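PDB 3E18: oxidoreductase from Listeria innocua, which binds NAD and is probably a dehydrogenase of the GFO/IDH/MocA family, though its substrate and exact reaction are unknown. Local coordinates for residues A[132-135]-A[136-139]; A[327-330]-A[331-335]; A[249-253]-A[254-258]. All coordinates share one frame; numbering follows the deposited sequence.

Interaction 1 (A[132-135]-A[136-139])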
loop_
_atom_site.group_PDB
_atom_site.type_symbol
_atom_site.label_atom_id
_atom_site.label_comp_id
_atom_site.label_asym_id
_atom_site.label_seq_id
_atom_site.Cartn_x
_atom_site.Cartn_y
_atom_site.Cartn_z
ATOM N N LEU A 132 15.669 -12.514 -7.510
ATOM C CA LEU A 132 15.888 -13.957 -7.549
ATOM C C LEU A 132 15.728 -14.631 -6.174
ATOM O O LEU A 132 15.308 -15.796 -6.099
ATOM C CB LEU A 132 17.228 -14.300 -8.213
ATOM C CG LEU A 132 17.302 -13.985 -9.724
ATOM C CD1 LEU A 132 18.688 -14.286 -10.285
ATOM C CD2 LEU A 132 16.227 -14.719 -10.532
ATOM N N ILE A 133 16.011 -13.883 -5.106
ATOM C CA ILE A 133 15.629 -14.300 -3.730
ATOM C C ILE A 133 14.110 -14.490 -3.607
ATOM O O ILE A 133 13.659 -15.520 -3.112
ATOM C CB ILE A 133 16.165 -13.327 -2.661
ATOM C CG1 ILE A 133 17.693 -13.400 -2.605
ATOM C CG2 ILE A 133 15.593 -13.636 -1.271
ATOM C CD1 ILE A 133 18.332 -12.285 -1.812
ATOM N N ILE A 134 13.327 -13.521 -4.095
ATOM C CA ILE A 134 11.859 -13.639 -4.088
ATOM C C ILE A 134 11.377 -14.822 -4.944
ATOM O O ILE A 134 10.433 -15.549 -4.574
ATOM C CB ILE A 134 11.175 -12.303 -4.561
ATOM C CG1 ILE A 134 11.665 -11.109 -3.712
ATOM C CG2 ILE A 134 9.667 -12.390 -4.483
ATOM C CD1 ILE A 134 11.303 -11.200 -2.222
ATOM N N LYS A 135 12.027 -15.006 -6.090
ATOM C CA LYS A 135 11.732 -16.122 -6.984
ATOM C C LYS A 135 12.031 -17.445 -6.290
ATOM O O LYS A 135 11.255 -18.383 -6.380
ATOM C CB LYS A 135 12.542 -15.994 -8.278
ATOM C CG LYS A 135 12.192 -17.017 -9.341
ATOM C CD LYS A 135 12.792 -16.592 -10.673
ATOM C CE LYS A 135 12.112 -17.296 -11.836
ATOM N NZ LYS A 135 12.624 -18.683 -11.975
ATOM N N GLU A 136 13.153 -17.510 -5.582
ATOM C CA GLU A 136 13.450 -18.705 -4.761
ATOM C C GLU A 136 12.353 -18.969 -3.716
ATOM O O GLU A 136 11.822 -20.093 -3.633
ATOM C CB GLU A 136 14.831 -18.584 -4.097
ATOM C CG GLU A 136 15.232 -19.780 -3.194
ATOM C CD GLU A 136 15.601 -21.060 -3.953
ATOM O OE1 GLU A 136 15.634 -21.050 -5.204
ATOM O OE2 GLU A 136 15.879 -22.085 -3.284
ATOM N N MET A 137 11.982 -17.927 -2.964
ATOM C CA MET A 137 10.919 -18.040 -1.954
ATOM C C MET A 137 9.600 -18.485 -2.575
ATOM O O MET A 137 8.920 -19.346 -2.029
ATOM C CB MET A 137 10.732 -16.726 -1.182
ATOM C CG MET A 137 11.948 -16.295 -0.390
ATOM S SD MET A 137 11.809 -14.647 0.309
ATOM C CE MET A 137 10.415 -14.857 1.406
ATOM N N PHE A 138 9.268 -17.906 -3.728
ATOM C CA PHE A 138 8.015 -18.167 -4.435
ATOM C C PHE A 138 7.943 -19.631 -4.875
ATOM O O PHE A 138 6.931 -20.301 -4.667
ATOM C CB PHE A 138 7.909 -17.211 -5.645
ATOM C CG PHE A 138 6.569 -17.216 -6.339
ATOM C CD1 PHE A 138 5.549 -16.371 -5.919
ATOM C CD2 PHE A 138 6.344 -18.028 -7.449
ATOM C CE1 PHE A 138 4.303 -16.375 -6.565
ATOM C CE2 PHE A 138 5.116 -18.034 -8.096
ATOM C CZ PHE A 138 4.095 -17.204 -7.657
ATOM N N GLU A 139 9.027 -20.124 -5.467
ATOM C CA GLU A 139 9.063 -21.476 -6.045
ATOM C C GLU A 139 9.216 -22.568 -4.989
ATOM O O GLU A 139 8.596 -23.629 -5.081
ATOM C CB GLU A 139 10.203 -21.581 -7.057
ATOM C CG GLU A 139 9.966 -20.780 -8.325
ATOM C CD GLU A 139 11.185 -20.713 -9.213
ATOM O OE1 GLU A 139 12.291 -21.067 -8.749
ATOM O OE2 GLU A 139 11.033 -20.296 -10.379
#
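K135 and E139, one helical turn apart, are joined by a salt bridge in which K135 NZ lies 2.8 Å from E139 OE2. The ammonium group reaches the syn side of that oxygen, 27° out of the carboxylate plane. The lysine starts with CG anti to its own backbone N (chi1 -173°), runs nearly straight to CE and bends only at its last torsion (chi4 -79°), which turns NZ onto the acid. On the way its methylenes pass the same oxygen, with K135 CG 3.6 Å from E139 OE2, so the long aliphatic arm suits this place as much as the charge does. On the buried side of the helix the chemistry is apolar. M137 SD lies 4.2 Å from I133 CG2 and 4.3 Å from I134 CD1, a flexible thioether touching both branched side chains from one side. Beneath both sets runs the i to i+4 bonding of an alpha helix, for example M137 N to I133 O at 2.9 Å. Further out, I134 and M137 rest on M146 of strand 146-154, placing the helix on the sheet of the C-terminal domain, while L188, touched by I134, K135 and F138, marks a second neighbour, helix 173-188. Helix 129-140 is thus amphipathic: I134 and M137 face the sheet, I133 the hairpin residue L255, and the ion pair, on the more exposed side, probably adds only a modest, solvent-screened attraction.

Interaction 2 (A[327-330]-A[331-335])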
loop_
_atom_site.group_PDB
_atom_site.type_symbol
_atom_site.label_atom_id
_atom_site.label_comp_id
_atom_site.label_asym_id
_atom_site.label_seq_id
_atom_site.Cartn_x
_atom_site.Cartn_y
_atom_site.Cartn_z
ATOM N N GLU A 327 5.742 -12.178 -23.451
ATOM C CA GLU A 327 5.783 -11.677 -22.080
ATOM C C GLU A 327 5.941 -10.162 -22.088
ATOM O O GLU A 327 5.275 -9.456 -21.340
ATOM C CB GLU A 327 6.959 -12.279 -21.299
ATOM C CG GLU A 327 6.910 -13.772 -21.096
ATOM C CD GLU A 327 8.211 -14.344 -20.529
ATOM O OE1 GLU A 327 9.268 -13.679 -20.564
ATOM O OE2 GLU A 327 8.176 -15.477 -20.036
ATOM N N VAL A 328 6.837 -9.680 -22.945
ATOM C CA VAL A 328 7.124 -8.256 -23.082
ATOM C C VAL A 328 5.867 -7.486 -23.535
ATOM O O VAL A 328 5.598 -6.379 -23.032
ATOM C CB VAL A 328 8.370 -8.035 -24.003
ATOM C CG1 VAL A 328 8.665 -6.569 -24.230
ATOM C CG2 VAL A 328 9.585 -8.690 -23.388
ATOM N N TYR A 329 5.100 -8.118 -24.432
ATOM C CA TYR A 329 3.790 -7.649 -24.904
ATOM C C TYR A 329 2.778 -7.479 -23.764
ATOM O O TYR A 329 2.124 -6.433 -23.664
ATOM C CB TYR A 329 3.229 -8.609 -25.972
ATOM C CG TYR A 329 1.831 -8.265 -26.455
ATOM C CD1 TYR A 329 1.599 -7.108 -27.199
ATOM C CD2 TYR A 329 0.740 -9.095 -26.163
ATOM C CE1 TYR A 329 0.319 -6.772 -27.636
ATOM C CE2 TYR A 329 -0.553 -8.775 -26.609
ATOM C CZ TYR A 329 -0.749 -7.611 -27.341
ATOM O OH TYR A 329 -2.000 -7.263 -27.782
ATOM N N GLN A 330 2.656 -8.502 -22.918
ATOM C CA GLN A 330 1.732 -8.456 -21.774
ATOM C C GLN A 330 2.106 -7.367 -20.779
ATOM O O GLN A 330 1.230 -6.718 -20.212
ATOM C CB GLN A 330 1.631 -9.803 -21.079
ATOM C CG GLN A 330 1.054 -10.921 -21.947
ATOM C CD GLN A 330 -0.398 -10.690 -22.375
ATOM O OE1 GLN A 330 -1.186 -10.055 -21.668
ATOM N NE2 GLN A 330 -0.755 -11.219 -23.538
ATOM N N VAL A 331 3.405 -7.149 -20.597
ATOM C CA VAL A 331 3.869 -6.006 -19.795
ATOM C C VAL A 331 3.409 -4.690 -20.415
ATOM O O VAL A 331 2.872 -3.840 -19.716
ATOM C CB VAL A 331 5.383 -6.035 -19.594
ATOM C CG1 VAL A 331 5.871 -4.769 -18.876
ATOM C CG2 VAL A 331 5.771 -7.272 -18.795
ATOM N N LEU A 332 3.575 -4.530 -21.731
ATOM C CA LEU A 332 3.192 -3.269 -22.376
ATOM C C LEU A 332 1.688 -3.021 -22.302
ATOM O O LEU A 332 1.265 -1.890 -22.115
ATOM C CB LEU A 332 3.692 -3.192 -23.833
ATOM C CG LEU A 332 5.203 -3.144 -24.096
ATOM C CD1 LEU A 332 5.454 -3.278 -25.595
ATOM C CD2 LEU A 332 5.860 -1.881 -23.587
ATOM N N LYS A 333 0.901 -4.090 -22.404
ATOM C CA LYS A 333 -0.536 -4.023 -22.193
ATOM C C LYS A 333 -0.871 -3.626 -20.749
ATOM O O LYS A 333 -1.849 -2.915 -20.513
ATOM C CB LYS A 333 -1.174 -5.373 -22.503
ATOM C CG LYS A 333 -1.497 -5.618 -23.965
ATOM C CD LYS A 333 -2.255 -6.933 -24.131
ATOM C CE LYS A 333 -3.766 -6.796 -23.915
ATOM N NZ LYS A 333 -4.444 -5.990 -24.983
ATOM N N LEU A 334 -0.050 -4.074 -19.796
ATOM C CA LEU A 334 -0.234 -3.715 -18.386
ATOM C C LEU A 334 0.076 -2.238 -18.150
ATOM O O LEU A 334 -0.650 -1.558 -17.427
ATOM C CB LEU A 334 0.609 -4.620 -17.460
ATOM C CG LEU A 334 0.564 -4.426 -15.933
ATOM C CD1 LEU A 334 -0.856 -4.383 -15.428
ATOM C CD2 LEU A 334 1.310 -5.543 -15.220
ATOM N N ILE A 335 1.139 -1.746 -18.772
ATOM C CA ILE A 335 1.464 -0.327 -18.723
ATOM C C ILE A 335 0.336 0.552 -19.305
ATOM O O ILE A 335 0.002 1.614 -18.751
ATOM C CB ILE A 335 2.811 -0.060 -19.421
ATOM C CG1 ILE A 335 3.956 -0.578 -18.543
ATOM C CG2 ILE A 335 3.002 1.424 -19.698
ATOM C CD1 ILE A 335 5.321 -0.659 -19.261
#
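Y329 and K333 meet across one turn of the long alpha helix 325-344, which packs between helix 102-115 of the NAD-binding Rossmann part and helix 173-188. The distinctive contact is CH-pi: K333 CG stands over one face of the Y329 ring, 4.3 Å from its centroid and 20° off the ring normal, displaced toward the rim. The next methylene comes closer to individual ring atoms, with K333 CD 3.5 Å from Y329 CE2. Two bends in the lysine, at chi3 (85°) and chi4 (68°), turn its outer half outward along the ring, so that K333 NZ ends near the hydroxyl, 3.9 Å from Y329 OH. A lysine fits here because its amine can stay at the exposed surface while its hydrocarbon arm lies on the ring. Q330 lies alongside K333, pointing the same way, and adds a looser contact through OE1.

Backbone hydrogen bonds make up the second group, each joining a carbonyl to the amide four residues on. K333 N to Y329 O, at 2.9 Å, sets the CH-pi pair one turn apart, and V331 N to E327 O is a little longer at 3.1 Å.

Apolar packing and charge point outward from the segments. V328 and L332 both rest on L105 of helix 102-115 and on V98, whereas V331 and L334 turn to L186 of helix 173-188; compact branched residues suit these packed faces. The acid E327 is engaged by R126 in a salt bridge. Against the backbone, V331 CG2, beside its own N, sits 3.4 Å from E327 O.

Interaction 3 (A[249-253]-A[254-258]). With GOL (glycerol), chain H.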
loop_
_atom_site.group_PDB
_atom_site.type_symbol
_atom_site.label_atom_id
_atom_site.label_comp_id
_atom_site.label_asym_id
_atom_site.label_seq_id
_atom_site.Cartn_x
_atom_site.Cartn_y
_atom_site.Cartn_z
ATOM N N ILE A 249 10.870 -9.820 3.989
ATOM C CA ILE A 249 11.178 -8.442 3.710
ATOM C C ILE A 249 12.609 -8.409 3.171
ATOM O O ILE A 249 13.484 -9.148 3.662
ATOM C CB ILE A 249 10.987 -7.542 4.989
ATOM C CG1 ILE A 249 11.069 -6.042 4.658
ATOM C CG2 ILE A 249 11.990 -7.909 6.100
ATOM C CD1 ILE A 249 10.543 -5.142 5.773
ATOM N N ILE A 250 12.814 -7.629 2.108
ATOM C CA ILE A 250 14.146 -7.273 1.642
ATOM C C ILE A 250 14.201 -5.751 1.714
ATOM O O ILE A 250 13.473 -5.057 1.017
ATOM C CB ILE A 250 14.465 -7.796 0.212
ATOM C CG1 ILE A 250 14.219 -9.299 0.105
ATOM C CG2 ILE A 250 15.910 -7.506 -0.147
ATOM C CD1 ILE A 250 14.571 -9.900 -1.240
ATOM N N HIS A 251 15.032 -5.226 2.594
ATOM C CA HIS A 251 15.045 -3.785 2.837
ATOM C C HIS A 251 15.528 -2.967 1.656
ATOM O O HIS A 251 14.896 -1.977 1.269
ATOM C CB HIS A 251 15.900 -3.468 4.058
ATOM C CG HIS A 251 15.345 -4.014 5.329
ATOM N ND1 HIS A 251 14.262 -3.452 5.970
ATOM C CD2 HIS A 251 15.722 -5.074 6.082
ATOM C CE1 HIS A 251 13.995 -4.145 7.064
ATOM N NE2 HIS A 251 14.864 -5.136 7.152
ATOM N N ASP A 252 16.637 -3.399 1.073
ATOM C CA ASP A 252 17.436 -2.547 0.213
ATOM C C ASP A 252 18.236 -3.409 -0.780
ATOM O O ASP A 252 18.178 -4.647 -0.731
ATOM C CB ASP A 252 18.370 -1.718 1.117
ATOM C CG ASP A 252 19.094 -0.617 0.378
ATOM O OD1 ASP A 252 20.352 -0.606 0.421
ATOM O OD2 ASP A 252 18.416 0.227 -0.251
ATOM N N TRP A 253 18.970 -2.748 -1.675
ATOM C CA TRP A 253 19.862 -3.390 -2.647
ATOM C C TRP A 253 20.998 -4.201 -2.007
ATOM O O TRP A 253 21.562 -5.085 -2.651
ATOM C CB TRP A 253 20.465 -2.353 -3.607
ATOM C CG TRP A 253 19.454 -1.517 -4.344
ATOM C CD1 TRP A 253 19.255 -0.167 -4.218
ATOM C CD2 TRP A 253 18.505 -1.974 -5.318
ATOM N NE1 TRP A 253 18.236 0.240 -5.052
ATOM C CE2 TRP A 253 17.766 -0.847 -5.742
ATOM C CE3 TRP A 253 18.208 -3.227 -5.872
ATOM C CZ2 TRP A 253 16.747 -0.936 -6.689
ATOM C CZ3 TRP A 253 17.202 -3.312 -6.823
ATOM C CH2 TRP A 253 16.481 -2.175 -7.218
ATOM N N ASP A 254 21.331 -3.901 -0.752
ATOM C CA ASP A 254 22.332 -4.678 -0.017
ATOM C C ASP A 254 21.838 -6.076 0.414
ATOM O O ASP A 254 22.603 -6.860 0.967
ATOM C CB ASP A 254 22.888 -3.864 1.167
ATOM C CG ASP A 254 21.844 -3.582 2.256
ATOM O OD1 ASP A 254 20.646 -3.923 2.094
ATOM O OD2 ASP A 254 22.240 -3.008 3.299
ATOM N N LEU A 255 20.552 -6.356 0.176
ATOM C CA LEU A 255 19.940 -7.687 0.415
ATOM C C LEU A 255 19.717 -8.027 1.899
ATOM O O LEU A 255 19.519 -9.195 2.246
ATOM C CB LEU A 255 20.729 -8.808 -0.280
ATOM C CG LEU A 255 20.577 -9.145 -1.770
ATOM C CD1 LEU A 255 20.016 -8.022 -2.651
ATOM C CD2 LEU A 255 21.885 -9.654 -2.306
ATOM N N SER A 256 19.752 -7.016 2.766
ATOM C CA SER A 256 19.388 -7.210 4.167
ATOM C C SER A 256 17.889 -7.463 4.294
ATOM O O SER A 256 17.096 -6.955 3.504
ATOM C CB SER A 256 19.773 -5.999 5.019
ATOM O OG SER A 256 19.034 -4.857 4.636
ATOM N N GLY A 257 17.517 -8.249 5.291
ATOM C CA GLY A 257 16.123 -8.587 5.535
ATOM C C GLY A 257 16.000 -9.936 6.193
ATOM O O GLY A 257 16.994 -10.524 6.634
ATOM N N GLU A 258 14.775 -10.438 6.265
ATOM C CA GLU A 258 14.545 -11.665 6.985
ATOM C C GLU A 258 13.200 -12.213 6.637
ATOM O O GLU A 258 12.418 -11.590 5.935
ATOM C CB GLU A 258 14.605 -11.438 8.507
ATOM C CG GLU A 258 13.536 -10.515 9.072
ATOM C CD GLU A 258 13.656 -10.342 10.580
ATOM O OE1 GLU A 258 14.794 -10.328 11.099
ATOM O OE2 GLU A 258 12.611 -10.215 11.246
HETATM C C1 GOL H . 15.565 -6.818 10.127
HETATM O O1 GOL H . 14.532 -7.112 9.214
HETATM C C2 GOL H . 16.743 -7.748 9.865
HETATM O O2 GOL H . 17.517 -7.241 8.802
HETATM C C3 GOL H . 17.599 -7.841 11.123
HETATM O O3 GOL H . 18.040 -9.170 11.294
#
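With D254 CG between its backbone N and carbonyl carbon (chi1 66°) and D252 CG anti to N (chi1 -170°), the two carboxylates converge almost at right angles, their planes 80° apart. D254 OD1 touches D252 CB at 3.3 Å and lies 3.7 Å from D252 OD1, a proximity of like charges that may raise the pKa of one acid. The same D254 OD1 accepts the amide of S256 at 3.3 Å, from above the carboxylate plane, forming an Asx turn; aspartate is short enough to reach forward to it. These residues round the tip of the beta hairpin 246-250/257-262, where a type I turn, D252 to L255, is closed by L255 N to D252 O. H251 N to S256 O, at 2.8 Å, secures the neck, and I249 and E258, an antiparallel hydrogen-bonded pair, pack on I234 of the second subunit. G257 suits its place opposite I250: a CB would clash with I249 O, and CA instead makes a CH-O contact there. A glycerol, probably from the crystallisation liquor, meets the H251 ring at its edge, in plane, through a straight bond of 2.9 Å between H251 NE2 and glycerol O1; a second glycerol is hydrogen-bonded to D252 OD2.

Interactions 1 and 3 adjoin in the C-terminal part of the fold: I134 CD1 packs 3.7 Å from I250 CD1, and I133 meets both I250 and L255, so helix 129-140 lies against the hairpin. Interaction 2 touches neither; its centre is about 22 Å from that of interaction 1 and about 28 Å from that of interaction 3. The two helical contacts are partly buried, each pairing an apolar side with a more exposed lysine, which meets a carboxylate in 132-139 but an aromatic face in 327-335. Interaction 3 is a surface contact, held by turn and strand hydrogen bonds, with two acids brought close at the tip, and the only one reaching the second subunit.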